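Local coordinates for toxin PAU_02230 (PDB 6HV6), which is a protein toxin of the bacterium Photorhabdus asymbiotica, also called PaTox, whose modelled part is a mixed alpha/beta structure with a six-stranded antiparallel sheet, at residues K182-G194 with L218-D230. The protein carries 1 engineered substitution. Sequence-based numbering, arbitrary orientation.
Sequences KVVLTPQNLYLKG and LSKMLMGIYSSND
A Met-aromatic contact between Met223 and Tyr191 is one part of the packing between the end of helix 215-224 and the short helix 188-191, which follows edge strand 182-185. Met223 SD lies 5.4 Å from the centroid of the Tyr191 ring and 79° off its normal, hence at the ring edge. The bend of the Met223 chain at chi2 also carries CE to Leu190 CD1, 3.8 Å away.

The Tyr191 ring, the hub, is sandwiched. Over one face comes backbone: Leu222 O is 3.2 Å from Tyr191 CG. Leu222 CB adds a CH-pi contact there, 4.3 Å from the ring centroid and 26° off the normal. Gln188 CA covers the opposite face. With chi1 of 61°, CG sits between the backbone N and carbonyl carbon of Tyr191, swinging the ring back over its own helix. The phenol OH has a weak hydrogen bond to Glu202.

Tyr226 presents its edge to backbone, Leu190 O lying in the ring plane 3.2 Å from Tyr226 CD1; Tyr71 meets the Tyr226 ring edge-to-face. Ile225 O accepts from Ser228 N; as modelled, Lys193 NZ reaches Ile225 O from the opposite face of its plane, but at 2.5 Å from a poorly ordered side chain this bond is doubtful.

Toward the strand, Thr186 CG2 rests 3.8 Å from Ser219 CB and Val184 CG1 3.7 Å from Ser219 OG. A water lies between Thr186 OG1 and Ser219 OG, rather close to the former; Ser219 OG is also hydrogen-bonded to Asp215 O. Val184 shares backbone hydrogen bonds with Met314 of strand 313-317, and Thr186 with Tyr312 just before it. The arrangement is packing of helix 215-224 against the exit of an edge strand of an antiparallel sheet and against helix 188-191, with Pro187 at its N-cap position.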
# COMPACT_ATOMS: atom_id res chain seq x y z
N LYS A 182 5.39 2.30 20.00
CA LYS A 182 6.09 1.56 18.96
C LYS A 182 5.33 1.75 17.66
O LYS A 182 4.09 1.79 17.67
CB LYS A 182 6.20 0.07 19.31
CG LYS A 182 6.97 -0.76 18.26
CD LYS A 182 7.35 -2.14 18.79
CE LYS A 182 6.17 -3.11 18.77
NZ LYS A 182 6.57 -4.50 19.13
N VAL A 183 6.06 1.89 16.57
CA VAL A 183 5.47 1.94 15.23
C VAL A 183 6.32 1.05 14.33
O VAL A 183 7.55 1.14 14.35
CB VAL A 183 5.39 3.38 14.68
CG1 VAL A 183 4.90 3.36 13.22
CG2 VAL A 183 4.47 4.24 15.55
N VAL A 184 5.66 0.16 13.59
CA VAL A 184 6.32 -0.70 12.61
C VAL A 184 5.78 -0.32 11.24
O VAL A 184 4.58 -0.47 10.99
CB VAL A 184 6.11 -2.19 12.92
CG1 VAL A 184 6.75 -3.04 11.85
CG2 VAL A 184 6.71 -2.54 14.27
N LEU A 185 6.64 0.20 10.38
CA LEU A 185 6.21 0.65 9.06
C LEU A 185 6.27 -0.49 8.05
O LEU A 185 7.31 -1.15 7.91
CB LEU A 185 7.10 1.81 8.59
CG LEU A 185 6.96 3.07 9.46
CD1 LEU A 185 7.80 4.17 8.86
CD2 LEU A 185 5.50 3.49 9.56
N THR A 186 5.16 -0.72 7.34
CA THR A 186 5.11 -1.69 6.24
C THR A 186 4.14 -1.17 5.18
O THR A 186 3.04 -1.70 5.01
CB THR A 186 4.67 -3.08 6.73
OG1 THR A 186 3.39 -2.98 7.36
CG2 THR A 186 5.67 -3.68 7.69
N PRO A 187 4.51 -0.10 4.48
CA PRO A 187 3.58 0.53 3.52
C PRO A 187 3.36 -0.38 2.33
O PRO A 187 4.31 -0.73 1.62
CB PRO A 187 4.30 1.83 3.12
CG PRO A 187 5.42 2.00 4.09
CD PRO A 187 5.79 0.62 4.57
N GLN A 188 2.10 -0.78 2.08
CA GLN A 188 1.91 -1.82 1.05
C GLN A 188 2.24 -1.30 -0.34
O GLN A 188 2.62 -2.09 -1.21
CB GLN A 188 0.48 -2.39 1.08
CG GLN A 188 -0.60 -1.38 0.72
CD GLN A 188 -1.97 -2.02 0.46
OE1 GLN A 188 -2.08 -3.23 0.30
NE2 GLN A 188 -3.00 -1.19 0.40
N ASN A 189 2.12 0.01 -0.58
CA ASN A 189 2.50 0.53 -1.89
C ASN A 189 3.98 0.33 -2.19
O ASN A 189 4.37 0.26 -3.36
CB ASN A 189 2.12 2.01 -2.00
CG ASN A 189 0.64 2.18 -2.19
OD1 ASN A 189 -0.06 1.22 -2.54
ND2 ASN A 189 0.14 3.39 -1.96
N LEU A 190 4.80 0.22 -1.16
CA LEU A 190 6.20 -0.10 -1.39
C LEU A 190 6.36 -1.54 -1.85
O LEU A 190 7.01 -1.81 -2.87
CB LEU A 190 7.01 0.14 -0.12
CG LEU A 190 7.35 1.60 0.19
CD1 LEU A 190 8.22 1.68 1.42
CD2 LEU A 190 8.05 2.21 -1.01
N TYR A 191 5.79 -2.49 -1.12
CA TYR A 191 6.11 -3.88 -1.41
C TYR A 191 5.15 -4.53 -2.40
O TYR A 191 5.45 -5.63 -2.88
CB TYR A 191 6.20 -4.72 -0.12
CG TYR A 191 4.95 -4.81 0.72
CD1 TYR A 191 4.84 -4.11 1.91
CD2 TYR A 191 3.88 -5.62 0.34
CE1 TYR A 191 3.73 -4.21 2.70
CE2 TYR A 191 2.75 -5.71 1.11
CZ TYR A 191 2.69 -5.00 2.29
OH TYR A 191 1.57 -5.08 3.07
N LEU A 192 4.02 -3.90 -2.72
CA LEU A 192 3.12 -4.46 -3.73
C LEU A 192 3.49 -4.07 -5.15
O LEU A 192 2.85 -4.55 -6.08
CB LEU A 192 1.67 -4.06 -3.45
CG LEU A 192 0.98 -4.87 -2.36
CD1 LEU A 192 -0.49 -4.49 -2.25
CD2 LEU A 192 1.16 -6.37 -2.57
N LYS A 193 4.49 -3.20 -5.34
CA LYS A 193 5.00 -2.89 -6.67
C LYS A 193 3.89 -2.47 -7.63
O LYS A 193 3.79 -2.96 -8.76
CB LYS A 193 5.77 -4.08 -7.25
CG LYS A 193 6.94 -4.55 -6.43
CD LYS A 193 7.60 -5.75 -7.11
CE LYS A 193 8.72 -6.29 -6.25
NZ LYS A 193 8.26 -6.29 -4.83
N GLY A 194 3.02 -1.58 -7.16
CA GLY A 194 1.95 -1.09 -8.00
C GLY A 194 0.80 -2.05 -8.25
O GLY A 194 -0.16 -1.67 -8.93
N LEU A 218 5.32 -11.32 10.59
CA LEU A 218 4.51 -11.03 9.41
C LEU A 218 4.85 -9.67 8.81
O LEU A 218 4.86 -9.51 7.58
CB LEU A 218 3.03 -11.12 9.73
CG LEU A 218 2.16 -10.78 8.51
CD1 LEU A 218 2.45 -11.77 7.35
CD2 LEU A 218 0.69 -10.77 8.86
N SER A 219 5.12 -8.66 9.65
CA SER A 219 5.55 -7.35 9.15
C SER A 219 6.80 -7.48 8.29
O SER A 219 6.90 -6.84 7.23
CB SER A 219 5.83 -6.39 10.31
OG SER A 219 4.63 -5.88 10.83
N LYS A 220 7.78 -8.27 8.74
CA LYS A 220 9.00 -8.46 7.95
C LYS A 220 8.72 -9.22 6.67
O LYS A 220 9.28 -8.91 5.61
CB LYS A 220 10.05 -9.21 8.78
CG LYS A 220 10.81 -8.33 9.75
CD LYS A 220 11.92 -9.13 10.43
CE LYS A 220 11.64 -9.36 11.92
NZ LYS A 220 11.60 -8.10 12.69
N MET A 221 7.89 -10.26 6.75
CA MET A 221 7.55 -11.02 5.55
C MET A 221 6.84 -10.16 4.53
O MET A 221 7.14 -10.23 3.33
CB MET A 221 6.70 -12.23 5.92
CG MET A 221 7.44 -13.24 6.75
SD MET A 221 6.31 -14.49 7.36
CE MET A 221 5.62 -15.08 5.81
N LEU A 222 5.89 -9.33 4.98
CA LEU A 222 5.19 -8.44 4.05
C LEU A 222 6.16 -7.48 3.38
O LEU A 222 6.18 -7.36 2.15
CB LEU A 222 4.10 -7.65 4.79
CG LEU A 222 2.85 -8.44 5.18
CD1 LEU A 222 1.97 -7.66 6.15
CD2 LEU A 222 2.08 -8.84 3.93
N MET A 223 6.98 -6.79 4.17
CA MET A 223 7.94 -5.86 3.60
C MET A 223 8.95 -6.58 2.71
O MET A 223 9.39 -6.03 1.70
CB MET A 223 8.63 -5.10 4.74
CG MET A 223 9.29 -3.83 4.33
SD MET A 223 8.18 -2.60 3.59
CE MET A 223 9.46 -1.57 2.86
N GLY A 224 9.29 -7.83 3.03
CA GLY A 224 10.23 -8.57 2.20
C GLY A 224 9.73 -8.82 0.78
O GLY A 224 10.54 -9.06 -0.12
N ILE A 225 8.41 -8.75 0.56
CA ILE A 225 7.89 -8.85 -0.80
C ILE A 225 8.49 -7.76 -1.70
O ILE A 225 8.60 -7.94 -2.92
CB ILE A 225 6.35 -8.80 -0.79
CG1 ILE A 225 5.80 -9.97 0.03
CG2 ILE A 225 5.78 -8.84 -2.19
CD1 ILE A 225 4.28 -9.98 0.15
N TYR A 226 8.91 -6.63 -1.10
CA TYR A 226 9.62 -5.60 -1.86
C TYR A 226 10.81 -6.19 -2.62
O TYR A 226 11.13 -5.72 -3.72
CB TYR A 226 10.10 -4.48 -0.92
CG TYR A 226 10.83 -3.37 -1.65
CD1 TYR A 226 10.14 -2.47 -2.47
CD2 TYR A 226 12.20 -3.21 -1.51
CE1 TYR A 226 10.81 -1.46 -3.15
CE2 TYR A 226 12.87 -2.19 -2.18
CZ TYR A 226 12.17 -1.32 -2.99
OH TYR A 226 12.83 -0.31 -3.66
N SER A 227 11.44 -7.22 -2.08
CA SER A 227 12.58 -7.87 -2.71
C SER A 227 12.20 -8.86 -3.81
O SER A 227 13.11 -9.42 -4.44
CB SER A 227 13.40 -8.60 -1.66
OG SER A 227 14.18 -7.69 -0.92
N SER A 228 10.92 -9.12 -4.06
CA SER A 228 10.57 -10.14 -5.04
C SER A 228 11.00 -9.72 -6.44
O SER A 228 10.88 -8.56 -6.82
CB SER A 228 9.07 -10.43 -5.04
OG SER A 228 8.78 -11.54 -5.88
N ASN A 229 11.53 -10.67 -7.20
CA ASN A 229 11.77 -10.43 -8.61
C ASN A 229 10.65 -10.99 -9.47
O ASN A 229 10.80 -11.09 -10.69
CB ASN A 229 13.13 -10.99 -9.05
CG ASN A 229 13.13 -12.51 -9.14
OD1 ASN A 229 12.36 -13.19 -8.45
ND2 ASN A 229 13.99 -13.05 -10.01
N ASP A 230 9.54 -11.38 -8.85
CA ASP A 230 8.42 -11.97 -9.57
C ASP A 230 7.26 -12.07 -8.59
O ASP A 230 7.01 -13.14 -8.04
CB ASP A 230 8.80 -13.35 -10.13
CG ASP A 230 7.73 -13.94 -11.05
OD1 ASP A 230 6.72 -13.27 -11.32
OD2 ASP A 230 7.91 -15.10 -11.48
O HOH W 1 3.24 -3.62 9.82